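Local atomic coordinates of magnetosome membrane protein MamB, putative Co/Zn/Cd cation transporter. Cation diffusion facilitator family (Desulfamplus magnetovallimortis, PDB entry 6QFJ), a protein that probably transports divalent metal cations across the magnetosome membrane as a cation diffusion facilitator, the chain here being its C-terminal cytosolic domain. Residues A[14-26]-A[35-47]. Numbering follows the deposited sequence.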
loop_
_atom_site.group_PDB
_atom_site.type_symbol
_atom_site.label_atom_id
_atom_site.label_comp_id
_atom_site.label_asym_id
_atom_site.label_seq_id
_atom_site.Cartn_x
_atom_site.Cartn_y
_atom_site.Cartn_z
ATOM N N LEU A 14 5.254 -0.999 -5.156
ATOM C CA LEU A 14 4.164 -0.039 -5.311
ATOM C C LEU A 14 4.591 1.080 -6.281
ATOM O O LEU A 14 3.795 1.491 -7.120
ATOM C CB LEU A 14 3.768 0.600 -3.971
ATOM C CG LEU A 14 3.113 -0.344 -2.977
ATOM C CD1 LEU A 14 2.748 0.355 -1.686
ATOM C CD2 LEU A 14 1.886 -1.005 -3.515
ATOM N N GLU A 15 5.852 1.483 -6.223
ATOM C CA GLU A 15 6.387 2.462 -7.137
ATOM C C GLU A 15 6.263 2.056 -8.600
ATOM O O GLU A 15 6.258 2.913 -9.489
ATOM C CB GLU A 15 7.877 2.788 -6.839
ATOM C CG GLU A 15 8.151 4.219 -6.456
ATOM C CD GLU A 15 7.394 4.688 -5.214
ATOM O OE1 GLU A 15 6.480 5.575 -5.325
ATOM O OE2 GLU A 15 7.784 4.154 -4.132
ATOM N N LYS A 16 6.281 0.774 -8.858
ATOM C CA LYS A 16 6.264 0.266 -10.200
ATOM C C LYS A 16 4.891 -0.277 -10.542
ATOM O O LYS A 16 4.716 -0.889 -11.575
ATOM C CB LYS A 16 7.288 -0.861 -10.351
ATOM C CG LYS A 16 8.708 -0.505 -10.008
ATOM C CD LYS A 16 9.634 -1.635 -10.404
ATOM C CE LYS A 16 10.317 -2.273 -9.216
ATOM N NZ LYS A 16 11.462 -1.452 -8.711
ATOM N N THR A 17 3.894 -0.046 -9.692
ATOM C CA THR A 17 2.560 -0.568 -9.956
ATOM C C THR A 17 1.795 0.525 -10.701
ATOM O O THR A 17 1.523 1.608 -10.144
ATOM C CB THR A 17 1.939 -0.993 -8.649
ATOM O OG1 THR A 17 2.784 -1.993 -8.085
ATOM C CG2 THR A 17 0.527 -1.629 -8.826
ATOM N N PRO A 18 1.444 0.269 -11.984
ATOM C CA PRO A 18 0.872 1.350 -12.776
ATOM C C PRO A 18 -0.467 1.968 -12.290
ATOM O O PRO A 18 -0.737 3.136 -12.596
ATOM C CB PRO A 18 0.709 0.772 -14.177
ATOM C CG PRO A 18 0.697 -0.707 -13.977
ATOM C CD PRO A 18 1.566 -0.989 -12.754
ATOM N N SER A 19 -1.278 1.244 -11.545
ATOM C CA SER A 19 -2.542 1.834 -11.067
ATOM C C SER A 19 -2.396 2.888 -9.929
ATOM O O SER A 19 -3.360 3.574 -9.545
ATOM C CB SER A 19 -3.469 0.703 -10.621
ATOM O OG SER A 19 -2.921 -0.009 -9.541
ATOM N N ILE A 20 -1.182 3.026 -9.432
ATOM C CA ILE A 20 -0.865 3.860 -8.289
ATOM C C ILE A 20 -0.029 5.001 -8.774
ATOM O O ILE A 20 1.012 4.782 -9.400
ATOM C CB ILE A 20 -0.091 3.035 -7.227
ATOM C CG1 ILE A 20 -1.084 2.051 -6.610
ATOM C CG2 ILE A 20 0.551 3.883 -6.152
ATOM C CD1 ILE A 20 -0.389 0.935 -5.856
ATOM N N SER A 21 -0.452 6.244 -8.488
ATOM C CA SER A 21 0.355 7.426 -8.924
ATOM C C SER A 21 1.600 7.597 -8.073
ATOM O O SER A 21 2.654 7.911 -8.540
ATOM C CB SER A 21 -0.511 8.711 -8.854
ATOM O OG SER A 21 -1.773 8.445 -9.474
ATOM N N ASP A 22 1.488 7.365 -6.796
ATOM C CA ASP A 22 2.635 7.541 -5.862
ATOM C C ASP A 22 2.260 6.962 -4.500
ATOM O O ASP A 22 1.073 6.777 -4.197
ATOM C CB ASP A 22 2.915 9.059 -5.628
ATOM C CG ASP A 22 3.914 9.620 -6.611
ATOM O OD1 ASP A 22 4.962 9.009 -6.845
ATOM O OD2 ASP A 22 3.658 10.692 -7.203
ATOM N N VAL A 23 3.269 6.693 -3.705
ATOM C CA VAL A 23 3.115 6.253 -2.333
ATOM C C VAL A 23 3.088 7.500 -1.485
ATOM O O VAL A 23 4.005 8.301 -1.551
ATOM C CB VAL A 23 4.283 5.367 -1.882
ATOM C CG1 VAL A 23 4.115 4.970 -0.413
ATOM C CG2 VAL A 23 4.298 4.146 -2.738
ATOM N N LYS A 24 2.043 7.670 -0.699
ATOM C CA LYS A 24 1.985 8.787 0.221
ATOM C C LYS A 24 2.645 8.446 1.552
ATOM O O LYS A 24 3.364 9.250 2.108
ATOM C CB LYS A 24 0.548 9.161 0.486
ATOM C CG LYS A 24 0.348 10.300 1.479
ATOM C CD LYS A 24 -1.072 10.708 1.250
ATOM C CE LYS A 24 -1.837 11.130 2.468
ATOM N NZ LYS A 24 -1.737 12.496 2.623
ATOM N N ASP A 25 2.396 7.257 2.056
ATOM C CA ASP A 25 2.994 6.819 3.313
ATOM C C ASP A 25 2.803 5.351 3.536
ATOM O O ASP A 25 1.803 4.758 3.110
ATOM C CB ASP A 25 2.368 7.546 4.476
ATOM C CG ASP A 25 3.283 7.626 5.693
ATOM O OD1 ASP A 25 4.543 7.500 5.605
ATOM O OD2 ASP A 25 2.700 7.799 6.784
ATOM N N ILE A 26 3.787 4.742 4.165
ATOM C CA ILE A 26 3.729 3.318 4.579
ATOM C C ILE A 26 4.095 3.258 6.037
ATOM O O ILE A 26 5.178 3.693 6.434
ATOM C CB ILE A 26 4.697 2.443 3.820
ATOM C CG1 ILE A 26 4.390 2.484 2.323
ATOM C CG2 ILE A 26 4.585 0.986 4.301
ATOM C CD1 ILE A 26 5.295 1.652 1.442
ATOM N N LEU A 35 1.987 -8.440 11.918
ATOM C CA LEU A 35 2.389 -7.184 11.383
ATOM C C LEU A 35 1.208 -6.404 10.807
ATOM O O LEU A 35 0.522 -6.874 9.871
ATOM C CB LEU A 35 3.415 -7.392 10.305
ATOM C CG LEU A 35 4.801 -7.662 10.832
ATOM C CD1 LEU A 35 5.682 -8.060 9.658
ATOM C CD2 LEU A 35 5.355 -6.407 11.531
ATOM N N GLU A 36 1.002 -5.212 11.335
ATOM C CA GLU A 36 -0.038 -4.300 10.856
ATOM C C GLU A 36 0.523 -3.250 9.915
ATOM O O GLU A 36 1.421 -2.494 10.283
ATOM C CB GLU A 36 -0.724 -3.603 12.014
ATOM C CG GLU A 36 -1.720 -4.539 12.687
ATOM C CD GLU A 36 -2.303 -4.035 13.978
ATOM O OE1 GLU A 36 -1.826 -3.005 14.471
ATOM O OE2 GLU A 36 -3.214 -4.721 14.478
ATOM N N PHE A 37 -0.013 -3.209 8.719
ATOM C CA PHE A 37 0.423 -2.206 7.729
ATOM C C PHE A 37 -0.684 -1.206 7.449
ATOM O O PHE A 37 -1.862 -1.586 7.324
ATOM C CB PHE A 37 0.815 -2.854 6.435
ATOM C CG PHE A 37 2.068 -3.653 6.535
ATOM C CD1 PHE A 37 2.010 -5.008 6.876
ATOM C CD2 PHE A 37 3.273 -3.094 6.212
ATOM C CE1 PHE A 37 3.149 -5.734 6.957
ATOM C CE2 PHE A 37 4.435 -3.852 6.293
ATOM C CZ PHE A 37 4.376 -5.162 6.698
ATOM N N GLU A 38 -0.314 0.074 7.423
ATOM C CA GLU A 38 -1.174 1.171 6.963
ATOM C C GLU A 38 -0.525 1.765 5.772
ATOM O O GLU A 38 0.623 2.276 5.850
ATOM C CB GLU A 38 -1.361 2.230 8.051
ATOM C CG GLU A 38 -2.199 1.686 9.212
ATOM C CD GLU A 38 -2.209 2.573 10.434
ATOM O OE1 GLU A 38 -1.208 3.233 10.730
ATOM O OE2 GLU A 38 -3.227 2.572 11.113
ATOM N N ILE A 39 -1.209 1.671 4.648
ATOM C CA ILE A 39 -0.668 2.120 3.391
ATOM C C ILE A 39 -1.552 3.236 2.821
ATOM O O ILE A 39 -2.779 3.021 2.553
ATOM C CB ILE A 39 -0.585 0.969 2.392
ATOM C CG1 ILE A 39 0.080 -0.233 3.048
ATOM C CG2 ILE A 39 0.126 1.423 1.122
ATOM C CD1 ILE A 39 1.454 -0.606 2.617
ATOM N N ASP A 40 -0.943 4.414 2.629
ATOM C CA ASP A 40 -1.598 5.541 1.979
ATOM C C ASP A 40 -1.036 5.760 0.598
ATOM O O ASP A 40 0.176 5.886 0.443
ATOM C CB ASP A 40 -1.441 6.803 2.856
ATOM C CG ASP A 40 -2.155 6.673 4.187
ATOM O OD1 ASP A 40 -2.976 5.712 4.359
ATOM O OD2 ASP A 40 -1.858 7.452 5.104
ATOM N N LEU A 41 -1.911 5.842 -0.396
ATOM C CA LEU A 41 -1.525 6.019 -1.804
ATOM C C LEU A 41 -2.224 7.131 -2.488
ATOM O O LEU A 41 -3.359 7.451 -2.164
ATOM C CB LEU A 41 -1.883 4.783 -2.595
ATOM C CG LEU A 41 -1.353 3.470 -1.973
ATOM C CD1 LEU A 41 -1.918 2.324 -2.680
ATOM C CD2 LEU A 41 0.139 3.443 -2.020
ATOM N N TYR A 42 -1.525 7.751 -3.451
ATOM C CA TYR A 42 -2.112 8.686 -4.376
ATOM C C TYR A 42 -2.540 7.951 -5.574
ATOM O O TYR A 42 -1.835 7.110 -6.091
ATOM C CB TYR A 42 -1.060 9.787 -4.816
ATOM C CG TYR A 42 -0.712 10.770 -3.743
ATOM C CD1 TYR A 42 -1.675 11.597 -3.237
ATOM C CD2 TYR A 42 0.549 10.831 -3.164
ATOM C CE1 TYR A 42 -1.397 12.468 -2.232
ATOM C CE2 TYR A 42 0.865 11.721 -2.155
ATOM C CZ TYR A 42 -0.129 12.541 -1.704
ATOM O OH TYR A 42 0.108 13.451 -0.717
ATOM N N VAL A 43 -3.719 8.271 -6.056
ATOM C CA VAL A 43 -4.254 7.677 -7.281
ATOM C C VAL A 43 -4.893 8.799 -8.097
ATOM O O VAL A 43 -5.129 9.902 -7.570
ATOM C CB VAL A 43 -5.329 6.661 -6.965
ATOM C CG1 VAL A 43 -4.723 5.533 -6.140
ATOM C CG2 VAL A 43 -6.450 7.314 -6.169
ATOM N N PRO A 44 -5.273 8.506 -9.346
ATOM C CA PRO A 44 -5.806 9.562 -10.214
ATOM C C PRO A 44 -7.081 10.035 -9.616
ATOM O O PRO A 44 -7.878 9.206 -9.115
ATOM C CB PRO A 44 -6.020 8.866 -11.563
ATOM C CG PRO A 44 -4.991 7.776 -11.574
ATOM C CD PRO A 44 -4.863 7.324 -10.094
ATOM N N PRO A 45 -7.317 11.353 -9.632
ATOM C CA PRO A 45 -8.529 11.909 -8.965
ATOM C C PRO A 45 -9.861 11.409 -9.474
ATOM O O PRO A 45 -10.851 11.466 -8.735
ATOM C CB PRO A 45 -8.435 13.407 -9.208
ATOM C CG PRO A 45 -7.040 13.683 -9.692
ATOM C CD PRO A 45 -6.437 12.385 -10.178
ATOM N N ASP A 46 -9.913 10.926 -10.710
ATOM C CA ASP A 46 -11.146 10.469 -11.286
ATOM C C ASP A 46 -11.398 8.954 -11.100
ATOM O O ASP A 46 -12.275 8.414 -11.727
ATOM C CB ASP A 46 -11.230 10.841 -12.789
ATOM C CG ASP A 46 -10.104 10.253 -13.634
ATOM O OD1 ASP A 46 -9.032 9.933 -13.105
ATOM O OD2 ASP A 46 -10.282 10.211 -14.858
ATOM N N ILE A 47 -10.664 8.246 -10.257
ATOM C CA ILE A 47 -10.918 6.794 -10.206
ATOM C C ILE A 47 -12.364 6.593 -9.727
ATOM O O ILE A 47 -12.871 7.350 -8.942
ATOM C CB ILE A 47 -9.954 6.008 -9.307
ATOM C CG1 ILE A 47 -9.964 6.568 -7.905
ATOM C CG2 ILE A 47 -8.562 6.050 -9.909
ATOM C CD1 ILE A 47 -9.542 5.594 -6.864
#
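Lys-24 lays its aliphatic chain across the ring of Tyr-42 at about a right angle. Its CB stands over the ring off-centre, 4.2 Å from the centroid of Tyr-42 and 29° from the ring normal, a CH-pi contact, and also touches Asp-40 O. With CG anti to the backbone N (chi1 178°) the methylenes are carried across the hydroxyl end of the ring: CG lies near the OH and CZ of Tyr-42, and CD comes obliquely, 3.6 Å from Tyr-42 OH. The chain then bends at its last two torsions, and NZ ends near the same hydroxyl, too far for a hydrogen bond, with a cation-pi partner in Phe-78. Asp-22 CB meets the tyrosine ring at its edge, 3.8 Å from Tyr-42 CD2. Without the ring, as with an alanine here, the Lys-24 methylenes would probably lose their aromatic surface and Asp-22 CB its edge contact, leaving the lysine chain less restrained.

Beneath these side chains the antiparallel pairing bulges twice on the side of segment 14-26. Asp-40 O accepts from Lys-24 N (2.8 Å) and Asp-25 N (3.1 Å), both from one face of its carbonyl plane, while Tyr-42 O takes Ser-21 N at 2.9 Å and Asp-22 N only weakly. The carboxylate of Asp-40 turns to a salt bridge with Arg-76 of strand 71-79. On the other sheet face, Leu-41 CD1 packs on Ile-20 CD1 at 3.8 Å, Leu-14 CD1 touches both Ile-39 CG2 and Leu-41 CD2, and Val-59 and Ile-63 of helix 49-66 cover Leu-41 and Ile-39. Two classic beta bulges thus mark this hairpin of the alpha-beta-beta-alpha-beta domain, the ferredoxin-like C-terminal fold of cation diffusion facilitators.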